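Local coordinates for protein putative oxidoreductase molybdopterin-binding subunit (Sulfolobus tokodaii, PDB 4ZOH) that binds a molybdenum pterin cytosine dinucleotide cofactor and probably oxidises aldehydes or related substrates, as relatives in the xanthine dehydrogenase and aldehyde oxidase family do, at residues S184-H189 with G480-R485; T439-Q444 with V467-T472; S217-H222 with T328-G333; G418-A423 with T555-V560. One frame throughout, in Å; residues are numbered along the deposited sequence.

All four contacts are largely buried, and the first three also touch the pterin cytosine dinucleotide. Interactions 1 and 3 lie nearer the centre of the chain and join irregular loops through glutamine amides that bind backbone carbonyls. They adjoin each other through Gln186 and Lys218. Interaction 2 sits further out and rests on a proline packed over a tryptophan face (CH-pi) and on a bridging water. Interaction 4, about 20 Å from the chain centre, is regular antiparallel sheet, with backbone bonds in place of side-chain ones and a partly exposed end. Interactions 2 and 4 reach the same four-stranded sheet and both touch the second subunit. Arg485 of interaction 1 pairs with Glu421 of interaction 4.

Interaction 1. Residues S184-H189 with G480-R485; sequences STQSAH and GTWGSR. With MCN (pterin cytosine dinucleotide), chain D.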
# COMPACT_ATOMS: atom_id res chain seq x y z
N SER A 184 -8.82 -11.35 4.75
CA SER A 184 -8.71 -11.92 6.08
C SER A 184 -9.12 -13.36 5.91
O SER A 184 -10.29 -13.71 6.03
CB SER A 184 -9.57 -11.15 7.11
OG SER A 184 -9.38 -11.70 8.41
N THR A 185 -8.18 -14.17 5.50
CA THR A 185 -8.51 -15.54 5.15
C THR A 185 -7.57 -16.50 5.91
O THR A 185 -6.55 -16.02 6.43
CB THR A 185 -8.36 -15.76 3.61
OG1 THR A 185 -8.81 -17.06 3.28
CG2 THR A 185 -6.92 -15.60 3.15
N GLN A 186 -7.86 -17.81 5.89
CA GLN A 186 -6.96 -18.82 6.54
C GLN A 186 -5.85 -19.36 5.64
O GLN A 186 -4.96 -20.09 6.09
CB GLN A 186 -7.75 -19.96 7.20
CG GLN A 186 -8.63 -19.43 8.31
CD GLN A 186 -9.37 -20.52 9.08
OE1 GLN A 186 -10.52 -20.32 9.48
NE2 GLN A 186 -8.75 -21.66 9.24
N SER A 187 -5.87 -18.98 4.36
CA SER A 187 -4.85 -19.46 3.45
C SER A 187 -4.89 -18.63 2.19
O SER A 187 -5.88 -18.70 1.47
CB SER A 187 -5.11 -20.93 3.03
OG SER A 187 -4.12 -21.38 2.11
N ALA A 188 -3.79 -17.95 1.87
CA ALA A 188 -3.74 -17.19 0.59
C ALA A 188 -3.84 -18.16 -0.66
O ALA A 188 -4.53 -17.87 -1.59
CB ALA A 188 -2.50 -16.33 0.51
N HIS A 189 -3.20 -19.32 -0.60
CA HIS A 189 -3.04 -20.19 -1.75
C HIS A 189 -4.35 -20.88 -2.07
O HIS A 189 -4.69 -20.99 -3.26
CB HIS A 189 -1.90 -21.17 -1.49
CG HIS A 189 -0.68 -20.51 -0.91
ND1 HIS A 189 0.24 -19.83 -1.69
CD2 HIS A 189 -0.23 -20.42 0.37
CE1 HIS A 189 1.21 -19.35 -0.91
NE2 HIS A 189 0.95 -19.70 0.34
N GLY A 480 -2.64 -24.64 3.78
CA GLY A 480 -3.25 -23.67 4.71
C GLY A 480 -3.17 -24.07 6.18
O GLY A 480 -2.54 -25.06 6.50
N THR A 481 -3.78 -23.25 7.06
CA THR A 481 -3.81 -23.45 8.50
C THR A 481 -5.24 -23.71 8.89
O THR A 481 -6.09 -22.87 8.77
CB THR A 481 -3.19 -22.23 9.27
OG1 THR A 481 -1.77 -22.21 9.02
CG2 THR A 481 -3.48 -22.26 10.78
N TRP A 482 -5.46 -24.96 9.30
CA TRP A 482 -6.75 -25.55 9.75
C TRP A 482 -6.44 -27.04 10.08
O TRP A 482 -5.34 -27.51 9.82
CB TRP A 482 -7.85 -25.46 8.67
CG TRP A 482 -7.41 -25.93 7.27
CD1 TRP A 482 -7.01 -27.21 6.90
CD2 TRP A 482 -7.26 -25.11 6.09
NE1 TRP A 482 -6.66 -27.21 5.54
CE2 TRP A 482 -6.83 -25.94 5.03
CE3 TRP A 482 -7.51 -23.75 5.80
CZ2 TRP A 482 -6.66 -25.47 3.71
CZ3 TRP A 482 -7.31 -23.29 4.51
CH2 TRP A 482 -6.92 -24.14 3.47
N GLY A 483 -7.40 -27.78 10.64
CA GLY A 483 -7.16 -29.19 11.02
C GLY A 483 -5.89 -29.45 11.86
O GLY A 483 -5.30 -30.55 11.76
N SER A 484 -5.45 -28.44 12.63
CA SER A 484 -4.33 -28.55 13.55
C SER A 484 -3.18 -29.27 12.86
O SER A 484 -2.60 -30.24 13.38
CB SER A 484 -4.80 -29.24 14.82
OG SER A 484 -5.93 -28.54 15.38
N ARG A 485 -2.86 -28.75 11.69
CA ARG A 485 -1.91 -29.38 10.78
C ARG A 485 -0.65 -28.57 10.65
O ARG A 485 0.34 -29.07 10.14
CB ARG A 485 -2.58 -29.54 9.35
CG ARG A 485 -2.69 -28.21 8.56
CD ARG A 485 -3.60 -28.33 7.30
NE ARG A 485 -3.02 -29.23 6.30
CZ ARG A 485 -1.99 -28.91 5.51
NH1 ARG A 485 -1.48 -27.68 5.57
NH2 ARG A 485 -1.47 -29.80 4.64
N1 MCN D . 2.39 -26.88 18.96
C2 MCN D . 3.56 -27.42 19.45
N3 MCN D . 3.74 -28.78 19.55
C4 MCN D . 2.70 -29.61 19.16
C5 MCN D . 1.51 -29.08 18.67
C6 MCN D . 1.35 -27.70 18.54
O2 MCN D . 4.52 -26.73 19.81
N4 MCN D . 2.89 -30.91 19.26
C1' MCN D . 2.30 -25.43 18.87
C2D MCN D . 2.74 -24.98 17.47
O2' MCN D . 4.10 -24.64 17.41
C3' MCN D . 1.96 -23.70 17.28
C4D MCN D . 0.65 -24.16 17.76
O4D MCN D . 0.96 -24.99 18.96
O3' MCN D . 2.42 -22.65 18.05
C5' MCN D . 0.30 -24.88 16.48
O5' MCN D . -0.72 -25.68 16.63
PA MCN D . -1.15 -26.80 15.53
O1A MCN D . -0.22 -27.17 14.49
O2A MCN D . -1.69 -27.81 16.50
O3A MCN D . -2.51 -25.96 14.98
PB MCN D . -2.39 -24.86 13.81
O1B MCN D . -2.54 -25.59 12.48
O2B MCN D . -1.25 -23.94 13.89
O3B MCN D . -3.64 -24.04 14.15
C10 MCN D . -4.97 -24.33 13.61
C9' MCN D . -5.99 -24.35 14.71
C8' MCN D . -7.34 -24.37 14.23
S8' MCN D . -7.85 -25.60 13.09
C7' MCN D . -8.30 -23.53 14.71
S7' MCN D . -10.02 -23.62 14.22
C6' MCN D . -8.03 -22.57 15.76
C7 MCN D . -6.72 -22.95 16.52
O9' MCN D . -5.74 -23.22 15.53
N5' MCN D . -8.03 -21.18 15.29
C4A MCN D . -7.26 -20.16 15.89
N8' MCN D . -6.26 -21.81 17.36
C4B MCN D . -6.39 -20.51 16.97
N1' MCN D . -5.67 -19.59 17.62
C2' MCN D . -5.72 -18.33 17.22
N2' MCN D . -4.98 -17.45 17.87
N3' MCN D . -6.57 -17.88 16.15
C4' MCN D . -7.39 -18.82 15.47
O4' MCN D . -8.15 -18.43 14.54
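Gly480 and Ser187 bring their backbones to 4.7 Å between CA atoms, and the chains diverge to 5.9 Å between the CA atoms of Thr481 and Gln186. Both segments are irregular here: one leads into the N-cap of helix 188-199, the other is a cofactor-binding loop of the molybdenum hydroxylase fold, so the contact joins the earlier and later molybdopterin-binding portions of the chain. A side chain at Gly480 could not be housed, since a CB would collide with Ser187 CB and with the Trp482 ring. Gln186 makes the polar link: its NE2 donates to Thr481 O at 3.0 Å, lying in the carbonyl plane, while OE1 accepts from Lys218 N, so both ends of the amide are held. Ser187 OG, anti to the backbone N (chi1 179°), caps the helix start and also bonds to Ile479 O. Trp482 CG stands between its own N and carbonyl carbon (chi1 48°), which folds the indole back over Gly480 C and brings CZ3 to 3.5 Å from Ser187 CB. Gln186 CB meets the rim of the same ring. Arg485 NH1 closes the loop on Gly480 O at 3.0 Å and pairs with Glu421, which probably helps to fix the turn beside the cofactor. There Arg485 N makes a weak bond to the phosphate oxygen O1B, and Gly483 N lies 3.3 Å from the dithiolene sulfur S8'.

Interaction 2. Residues T439-Q444 with V467-T472; sequences TGPHGQ and VRWGDT. With MCN (pterin cytosine dinucleotide), chain D.
One face of the Trp469 indole carries Pro441, whose CD lies 3.5 Å from the centroid of the five-membered ring and 12° off its normal, a CH-pi contact. CG and CB of the proline continue toward the six-membered ring. The indole is not held by the CH-pi contact alone: NE1 approaches Pro441 O at 3.0 Å, but the N-H...O angle of 124° makes this bond weak. The imidazole of His442, whose CB points away from Trp469, has Gly440 O and the pterin oxygen O4' in plane at its edge, while Gln444 NE2 lies over one face. ND1 donates to Gly440 O at 2.8 Å, nearly in the ring plane, which fixes the rotation of the ring beside the pterin. Gln444 bends at chi2 (88°); its OE1 thereby receives His442 N, and NE2 reaches the cofactor oxygen O9' at 3.2 Å. Its backbone O accepts a bond from the ribose O3'. A water joins the segments, donating to Thr439 O and accepting from Gly470 N. The loop 439-444 forms part of the cofactor pocket, with Trp469 backing it at Pro441. It connects strand 433-437 to helix 446-458, whose Ala447 packs on Trp469, while Thr472 packs against helix 188-199.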
# COMPACT_ATOMS: atom_id res chain seq x y z
N THR A 439 1.80 -22.71 4.70
CA THR A 439 0.64 -22.55 5.65
C THR A 439 0.25 -21.05 5.80
O THR A 439 0.84 -20.17 5.15
CB THR A 439 0.95 -23.18 7.01
OG1 THR A 439 2.06 -22.51 7.62
CG2 THR A 439 1.29 -24.69 6.79
N GLY A 440 -0.78 -20.77 6.57
CA GLY A 440 -1.24 -19.41 6.70
C GLY A 440 -1.59 -19.08 8.17
O GLY A 440 -2.77 -18.91 8.50
N PRO A 441 -0.58 -19.03 9.09
CA PRO A 441 -0.92 -18.75 10.52
C PRO A 441 -1.67 -17.45 10.67
O PRO A 441 -1.43 -16.51 9.92
CB PRO A 441 0.46 -18.61 11.19
CG PRO A 441 1.43 -19.28 10.24
CD PRO A 441 0.85 -19.26 8.86
N HIS A 442 -2.56 -17.42 11.62
CA HIS A 442 -3.44 -16.31 11.94
C HIS A 442 -3.68 -16.25 13.46
O HIS A 442 -4.84 -16.05 13.96
CB HIS A 442 -4.79 -16.36 11.17
CG HIS A 442 -5.40 -17.72 11.11
ND1 HIS A 442 -4.98 -18.68 10.21
CD2 HIS A 442 -6.40 -18.29 11.84
CE1 HIS A 442 -5.73 -19.76 10.34
NE2 HIS A 442 -6.59 -19.57 11.34
N GLY A 443 -2.56 -16.35 14.19
CA GLY A 443 -2.57 -16.20 15.64
C GLY A 443 -1.85 -17.32 16.36
O GLY A 443 -1.47 -17.19 17.50
N GLN A 444 -1.70 -18.46 15.68
CA GLN A 444 -1.25 -19.67 16.38
C GLN A 444 0.25 -19.74 16.66
O GLN A 444 0.68 -20.67 17.37
CB GLN A 444 -1.71 -20.95 15.65
CG GLN A 444 -3.22 -21.07 15.41
CD GLN A 444 -3.72 -20.42 14.09
OE1 GLN A 444 -2.98 -19.71 13.39
NE2 GLN A 444 -4.98 -20.67 13.75
N VAL A 467 10.86 -15.69 9.16
CA VAL A 467 9.83 -16.57 8.68
C VAL A 467 8.69 -15.73 8.08
O VAL A 467 8.14 -14.83 8.77
CB VAL A 467 9.28 -17.45 9.81
CG1 VAL A 467 8.22 -18.44 9.28
CG2 VAL A 467 10.43 -18.22 10.47
N ARG A 468 8.34 -16.05 6.82
CA ARG A 468 7.29 -15.33 6.04
C ARG A 468 6.24 -16.29 5.54
O ARG A 468 6.49 -17.49 5.44
CB ARG A 468 7.98 -14.61 4.87
CG ARG A 468 8.92 -13.50 5.33
CD ARG A 468 8.10 -12.25 5.67
NE ARG A 468 7.58 -11.67 4.41
CZ ARG A 468 6.30 -11.57 4.05
NH1 ARG A 468 5.36 -12.03 4.85
NH2 ARG A 468 5.98 -11.06 2.83
N TRP A 469 5.04 -15.80 5.24
CA TRP A 469 3.95 -16.61 4.69
C TRP A 469 2.89 -15.67 4.09
O TRP A 469 2.97 -14.47 4.36
CB TRP A 469 3.26 -17.44 5.82
CG TRP A 469 2.52 -16.68 6.92
CD1 TRP A 469 1.19 -16.42 6.94
CD2 TRP A 469 3.05 -16.14 8.15
NE1 TRP A 469 0.85 -15.75 8.08
CE2 TRP A 469 1.98 -15.55 8.84
CE3 TRP A 469 4.34 -16.05 8.71
CZ2 TRP A 469 2.11 -14.92 10.09
CZ3 TRP A 469 4.50 -15.40 9.98
CH2 TRP A 469 3.36 -14.84 10.65
N GLY A 470 1.90 -16.23 3.35
CA GLY A 470 0.68 -15.49 3.07
C GLY A 470 0.71 -14.59 1.84
O GLY A 470 -0.15 -13.76 1.68
N ASP A 471 1.68 -14.80 0.95
CA ASP A 471 1.71 -14.15 -0.36
C ASP A 471 1.96 -15.23 -1.40
O ASP A 471 2.96 -15.95 -1.33
CB ASP A 471 2.79 -13.07 -0.44
CG ASP A 471 2.79 -12.28 -1.76
OD1 ASP A 471 2.13 -12.62 -2.78
OD2 ASP A 471 3.49 -11.26 -1.80
N THR A 472 1.04 -15.36 -2.35
CA THR A 472 1.14 -16.42 -3.39
C THR A 472 2.35 -16.15 -4.27
O THR A 472 2.79 -17.05 -5.05
CB THR A 472 -0.16 -16.52 -4.24
OG1 THR A 472 -0.36 -15.27 -4.90
CG2 THR A 472 -1.38 -16.81 -3.39
N1 MCN D . 2.39 -26.88 18.96
C2 MCN D . 3.56 -27.42 19.45
N3 MCN D . 3.74 -28.78 19.55
C4 MCN D . 2.70 -29.61 19.16
C5 MCN D . 1.51 -29.08 18.67
C6 MCN D . 1.35 -27.70 18.54
O2 MCN D . 4.52 -26.73 19.81
N4 MCN D . 2.89 -30.91 19.26
C1' MCN D . 2.30 -25.43 18.87
C2D MCN D . 2.74 -24.98 17.47
O2' MCN D . 4.10 -24.64 17.41
C3' MCN D . 1.96 -23.70 17.28
C4D MCN D . 0.65 -24.16 17.76
O4D MCN D . 0.96 -24.99 18.96
O3' MCN D . 2.42 -22.65 18.05
C5' MCN D . 0.30 -24.88 16.48
O5' MCN D . -0.72 -25.68 16.63
PA MCN D . -1.15 -26.80 15.53
O1A MCN D . -0.22 -27.17 14.49
O2A MCN D . -1.69 -27.81 16.50
O3A MCN D . -2.51 -25.96 14.98
PB MCN D . -2.39 -24.86 13.81
O1B MCN D . -2.54 -25.59 12.48
O2B MCN D . -1.25 -23.94 13.89
O3B MCN D . -3.64 -24.04 14.15
C10 MCN D . -4.97 -24.33 13.61
C9' MCN D . -5.99 -24.35 14.71
C8' MCN D . -7.34 -24.37 14.23
S8' MCN D . -7.85 -25.60 13.09
C7' MCN D . -8.30 -23.53 14.71
S7' MCN D . -10.02 -23.62 14.22
C6' MCN D . -8.03 -22.57 15.76
C7 MCN D . -6.72 -22.95 16.52
O9' MCN D . -5.74 -23.22 15.53
N5' MCN D . -8.03 -21.18 15.29
C4A MCN D . -7.26 -20.16 15.89
N8' MCN D . -6.26 -21.81 17.36
C4B MCN D . -6.39 -20.51 16.97
N1' MCN D . -5.67 -19.59 17.62
C2' MCN D . -5.72 -18.33 17.22
N2' MCN D . -4.98 -17.45 17.87
N3' MCN D . -6.57 -17.88 16.15
C4' MCN D . -7.39 -18.82 15.47
O4' MCN D . -8.15 -18.43 14.54
O HOH W 1 1.97 -19.13 2.92

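Interaction 3. Residues S217-H222 with T328-G333; sequences SKIIAH and TQSYRG. With MCN (pterin cytosine dinucleotide), chain D.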
# COMPACT_ATOMS: atom_id res chain seq x y z
N SER A 217 -13.82 -20.09 10.66
CA SER A 217 -14.71 -19.22 9.93
C SER A 217 -14.19 -18.61 8.61
O SER A 217 -15.01 -18.03 7.90
CB SER A 217 -15.25 -18.13 10.83
OG SER A 217 -14.32 -17.11 10.97
N LYS A 218 -12.86 -18.71 8.31
CA LYS A 218 -12.22 -18.04 7.17
C LYS A 218 -11.49 -19.06 6.24
O LYS A 218 -10.63 -18.71 5.40
CB LYS A 218 -11.28 -16.89 7.63
CG LYS A 218 -12.03 -15.72 8.33
CD LYS A 218 -11.09 -14.72 9.05
CE LYS A 218 -11.90 -13.74 9.87
NZ LYS A 218 -10.98 -12.68 10.47
N ILE A 219 -11.80 -20.34 6.44
CA ILE A 219 -11.31 -21.35 5.48
C ILE A 219 -11.93 -21.14 4.08
O ILE A 219 -11.21 -20.99 3.09
CB ILE A 219 -11.66 -22.79 5.93
CG1 ILE A 219 -11.03 -23.08 7.31
CG2 ILE A 219 -11.20 -23.79 4.84
CD1 ILE A 219 -11.40 -24.50 7.82
N ILE A 220 -13.27 -21.09 4.04
CA ILE A 220 -13.97 -21.02 2.78
C ILE A 220 -13.82 -19.61 2.21
O ILE A 220 -13.50 -18.65 2.95
CB ILE A 220 -15.48 -21.36 2.97
CG1 ILE A 220 -16.24 -20.30 3.80
CG2 ILE A 220 -15.59 -22.77 3.57
CD1 ILE A 220 -17.75 -20.56 3.84
N ALA A 221 -14.02 -19.49 0.89
CA ALA A 221 -14.28 -18.16 0.30
C ALA A 221 -15.74 -17.89 0.51
O ALA A 221 -16.57 -18.73 0.17
CB ALA A 221 -13.96 -18.15 -1.20
N HIS A 222 -16.02 -16.73 1.05
CA HIS A 222 -17.32 -16.35 1.29
C HIS A 222 -18.02 -15.73 0.08
O HIS A 222 -17.34 -15.20 -0.78
CB HIS A 222 -17.28 -15.33 2.42
CG HIS A 222 -17.03 -15.98 3.73
ND1 HIS A 222 -18.05 -16.35 4.57
CD2 HIS A 222 -15.89 -16.40 4.32
CE1 HIS A 222 -17.56 -16.92 5.66
NE2 HIS A 222 -16.24 -16.98 5.52
N THR A 328 -23.69 -23.39 7.50
CA THR A 328 -22.88 -23.81 8.62
C THR A 328 -21.45 -24.05 8.09
O THR A 328 -21.29 -24.51 6.97
CB THR A 328 -23.46 -25.13 9.20
OG1 THR A 328 -24.88 -24.96 9.42
CG2 THR A 328 -22.69 -25.53 10.58
N GLN A 329 -20.43 -23.80 8.91
CA GLN A 329 -19.02 -23.97 8.51
C GLN A 329 -18.20 -24.58 9.62
O GLN A 329 -18.61 -24.62 10.75
CB GLN A 329 -18.32 -22.60 8.35
CG GLN A 329 -19.03 -21.56 7.58
CD GLN A 329 -18.29 -20.21 7.65
OE1 GLN A 329 -18.88 -19.19 8.04
NE2 GLN A 329 -17.03 -20.23 7.32
N SER A 330 -16.96 -24.91 9.31
CA SER A 330 -16.00 -25.36 10.32
C SER A 330 -15.98 -24.31 11.42
O SER A 330 -15.89 -23.08 11.17
CB SER A 330 -14.63 -25.44 9.74
OG SER A 330 -14.40 -26.69 9.15
N TYR A 331 -16.06 -24.80 12.66
CA TYR A 331 -15.62 -24.05 13.84
C TYR A 331 -14.71 -24.96 14.66
O TYR A 331 -15.01 -26.18 14.82
CB TYR A 331 -16.78 -23.62 14.67
CG TYR A 331 -16.44 -22.98 16.01
CD1 TYR A 331 -15.61 -21.82 16.06
CD2 TYR A 331 -16.92 -23.49 17.19
CE1 TYR A 331 -15.35 -21.16 17.25
CE2 TYR A 331 -16.65 -22.87 18.39
CZ TYR A 331 -15.87 -21.69 18.42
OH TYR A 331 -15.58 -21.04 19.60
N ARG A 332 -13.61 -24.37 15.16
CA ARG A 332 -12.62 -25.01 16.01
C ARG A 332 -12.94 -26.43 16.47
O ARG A 332 -13.78 -26.63 17.33
CB ARG A 332 -12.27 -24.09 17.21
CG ARG A 332 -10.93 -24.54 17.85
CD ARG A 332 -10.54 -23.62 19.00
NE ARG A 332 -9.12 -23.82 19.41
CZ ARG A 332 -8.36 -22.84 19.92
NH1 ARG A 332 -8.90 -21.63 20.06
NH2 ARG A 332 -7.07 -23.04 20.21
N GLY A 333 -12.28 -27.40 15.84
CA GLY A 333 -12.56 -28.82 16.00
C GLY A 333 -13.35 -29.47 14.84
O GLY A 333 -13.17 -30.64 14.57
N1 MCN D . 2.39 -26.88 18.96
C2 MCN D . 3.56 -27.42 19.45
N3 MCN D . 3.74 -28.78 19.55
C4 MCN D . 2.70 -29.61 19.16
C5 MCN D . 1.51 -29.08 18.67
C6 MCN D . 1.35 -27.70 18.54
O2 MCN D . 4.52 -26.73 19.81
N4 MCN D . 2.89 -30.91 19.26
C1' MCN D . 2.30 -25.43 18.87
C2D MCN D . 2.74 -24.98 17.47
O2' MCN D . 4.10 -24.64 17.41
C3' MCN D . 1.96 -23.70 17.28
C4D MCN D . 0.65 -24.16 17.76
O4D MCN D . 0.96 -24.99 18.96
O3' MCN D . 2.42 -22.65 18.05
C5' MCN D . 0.30 -24.88 16.48
O5' MCN D . -0.72 -25.68 16.63
PA MCN D . -1.15 -26.80 15.53
O1A MCN D . -0.22 -27.17 14.49
O2A MCN D . -1.69 -27.81 16.50
O3A MCN D . -2.51 -25.96 14.98
PB MCN D . -2.39 -24.86 13.81
O1B MCN D . -2.54 -25.59 12.48
O2B MCN D . -1.25 -23.94 13.89
O3B MCN D . -3.64 -24.04 14.15
C10 MCN D . -4.97 -24.33 13.61
C9' MCN D . -5.99 -24.35 14.71
C8' MCN D . -7.34 -24.37 14.23
S8' MCN D . -7.85 -25.60 13.09
C7' MCN D . -8.30 -23.53 14.71
S7' MCN D . -10.02 -23.62 14.22
C6' MCN D . -8.03 -22.57 15.76
C7 MCN D . -6.72 -22.95 16.52
O9' MCN D . -5.74 -23.22 15.53
N5' MCN D . -8.03 -21.18 15.29
C4A MCN D . -7.26 -20.16 15.89
N8' MCN D . -6.26 -21.81 17.36
C4B MCN D . -6.39 -20.51 16.97
N1' MCN D . -5.67 -19.59 17.62
C2' MCN D . -5.72 -18.33 17.22
N2' MCN D . -4.98 -17.45 17.87
N3' MCN D . -6.57 -17.88 16.15
C4' MCN D . -7.39 -18.82 15.47
O4' MCN D . -8.15 -18.43 14.54
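Gln329 lays its amide across the end of the Ile220 side chain, NE2 standing 3.6 Å from CD1, the two chains crossing at about a right angle. The same NE2 donates to Ser217 O at 3.0 Å with a fairly straight N-H...O angle of 162°, but it comes from above the carbonyl plane. That carbonyl has a second donor: His222 NE2 approaches within the carbonyl plane at 2.9 Å, so two bonds grip one buried oxygen from different directions. The chain of Gln329 is extended beyond CG (chi2 173°), which carries the amide to this point, and OE1 sits at the edge of the imidazole, 3.5 Å from His222 CE1, while bonding to Gly253 N. A leucine in place of Gln329 would probably leave Ser217 O with one donor fewer and Gly253 N without its acceptor. The apolar remainder is thin, with Ile219 CD1 meeting Ser330 CB at 3.9 Å. Further along, Arg332 places one face of its guanidinium against N8' of the pterin, so the loop that carries Gln329 also lines the cofactor pocket. The two loops precede helices 223-235 and 336-353, and helix 288-304 covers Ile220 and Gln329 through Asp293.

Interaction 4. Residues G418-A423 with T555-V560; sequences GPWEVA and TAIYNV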
# COMPACT_ATOMS: atom_id res chain seq x y z
N GLY A 418 -3.62 -34.03 5.10
CA GLY A 418 -2.82 -33.74 3.91
C GLY A 418 -3.46 -32.64 3.07
O GLY A 418 -4.33 -31.89 3.59
N PRO A 419 -3.12 -32.58 1.77
CA PRO A 419 -2.41 -33.66 1.08
C PRO A 419 -0.95 -33.42 1.07
O PRO A 419 -0.13 -34.33 0.84
CB PRO A 419 -3.00 -33.58 -0.38
CG PRO A 419 -3.25 -32.08 -0.53
CD PRO A 419 -3.90 -31.75 0.81
N TRP A 420 -0.57 -32.17 1.30
CA TRP A 420 0.87 -31.85 1.21
C TRP A 420 1.07 -30.49 1.86
O TRP A 420 0.09 -29.83 2.25
CB TRP A 420 1.40 -31.89 -0.27
CG TRP A 420 0.51 -31.33 -1.31
CD1 TRP A 420 -0.33 -32.05 -2.17
CD2 TRP A 420 0.35 -29.94 -1.67
NE1 TRP A 420 -1.04 -31.18 -2.98
CE2 TRP A 420 -0.62 -29.89 -2.74
CE3 TRP A 420 0.96 -28.74 -1.26
CZ2 TRP A 420 -1.04 -28.67 -3.34
CZ3 TRP A 420 0.52 -27.52 -1.85
CH2 TRP A 420 -0.44 -27.51 -2.92
N GLU A 421 2.31 -30.07 2.01
CA GLU A 421 2.51 -28.67 2.43
C GLU A 421 3.85 -28.23 1.94
O GLU A 421 4.69 -29.10 1.64
CB GLU A 421 2.25 -28.45 3.96
CG GLU A 421 2.33 -26.98 4.37
CD GLU A 421 1.35 -26.16 3.56
OE1 GLU A 421 0.14 -26.13 3.91
OE2 GLU A 421 1.82 -25.63 2.53
N VAL A 422 4.09 -26.91 1.83
CA VAL A 422 5.30 -26.43 1.17
C VAL A 422 6.18 -25.59 2.09
O VAL A 422 5.71 -24.96 3.01
CB VAL A 422 4.87 -25.61 -0.12
CG1 VAL A 422 6.04 -25.28 -1.00
CG2 VAL A 422 3.77 -26.37 -0.91
N ALA A 423 7.48 -25.57 1.83
CA ALA A 423 8.36 -24.64 2.53
C ALA A 423 9.42 -24.25 1.52
O ALA A 423 9.93 -25.17 0.80
CB ALA A 423 9.00 -25.30 3.78
N THR A 555 13.02 -25.42 -2.32
CA THR A 555 11.61 -25.59 -1.98
C THR A 555 11.35 -27.06 -1.77
O THR A 555 11.75 -27.89 -2.58
CB THR A 555 10.69 -25.01 -3.11
OG1 THR A 555 10.90 -23.59 -3.19
CG2 THR A 555 9.23 -25.27 -2.83
N ALA A 556 10.70 -27.40 -0.68
CA ALA A 556 10.39 -28.81 -0.39
C ALA A 556 8.89 -28.92 -0.30
O ALA A 556 8.22 -28.03 0.13
CB ALA A 556 11.02 -29.24 0.92
N ILE A 557 8.36 -30.04 -0.74
CA ILE A 557 6.94 -30.24 -0.62
C ILE A 557 6.95 -31.51 0.18
O ILE A 557 7.61 -32.50 -0.23
CB ILE A 557 6.24 -30.43 -1.99
CG1 ILE A 557 6.29 -29.15 -2.85
CG2 ILE A 557 4.82 -30.96 -1.80
CD1 ILE A 557 5.84 -29.33 -4.32
N TYR A 558 6.25 -31.49 1.31
CA TYR A 558 6.04 -32.67 2.12
C TYR A 558 4.67 -33.25 1.81
O TYR A 558 3.65 -32.71 2.20
CB TYR A 558 6.22 -32.32 3.64
CG TYR A 558 5.98 -33.50 4.57
CD1 TYR A 558 6.89 -34.60 4.61
CD2 TYR A 558 4.85 -33.54 5.40
CE1 TYR A 558 6.67 -35.69 5.46
CE2 TYR A 558 4.62 -34.65 6.24
CZ TYR A 558 5.54 -35.71 6.26
OH TYR A 558 5.34 -36.76 7.07
N ASN A 559 4.64 -34.32 1.01
CA ASN A 559 3.39 -35.01 0.65
C ASN A 559 2.97 -35.84 1.87
O ASN A 559 3.79 -36.41 2.52
CB ASN A 559 3.54 -35.84 -0.64
CG ASN A 559 4.81 -36.71 -0.62
OD1 ASN A 559 5.91 -36.24 -0.28
ND2 ASN A 559 4.67 -37.99 -1.01
N VAL A 560 1.71 -35.82 2.24
CA VAL A 560 1.29 -36.54 3.47
C VAL A 560 0.80 -37.96 3.08
O VAL A 560 -0.30 -38.11 2.56
CB VAL A 560 0.21 -35.76 4.23
CG1 VAL A 560 -0.36 -36.57 5.43
CG2 VAL A 560 0.75 -34.38 4.67
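Trp420 and Asn559 approach to 4.1 Å between CA atoms, the closest CA approach in this antiparallel pairing of strands 420-423 and 555-559, whose axes pass 4.6 Å apart. From Glu421 to Ala423 the contact is buried and regular. There Glu421 and Tyr558 exchange backbone bonds in both directions, as do Ala423 and Ala556, the shortest being Ala556 N to Ala423 O at 2.8 Å. On one face, Val422 CG1 meets Thr555 CG2 at 3.7 Å, and Ile557 CG2 meets Trp420 CB at 3.9 Å. Glu421, on the other face, turns OE2 back to accept Val422 N, while OE1 accepts from Ile479 N and Gly480 N. Toward the exposed Pro419, which follows a cis peptide bond, solvent comes nearer and a single, nearly straight backbone bond (175°) remains, from Val560 N to Pro419 O. With Val560 CG1 anti to the backbone N (chi1 173°), CG2 falls 3.7 Å from Gly418 CA. An alanine in place of Val560 would probably leave only CB against Gly418 CA and open a gap where the methyl branches lay. Strand 553-559 is an outer strand of its sheet within this chain; helix 486-512 packs on Tyr558 and Val560, and Phe546 of the second subunit meets the Trp420 ring.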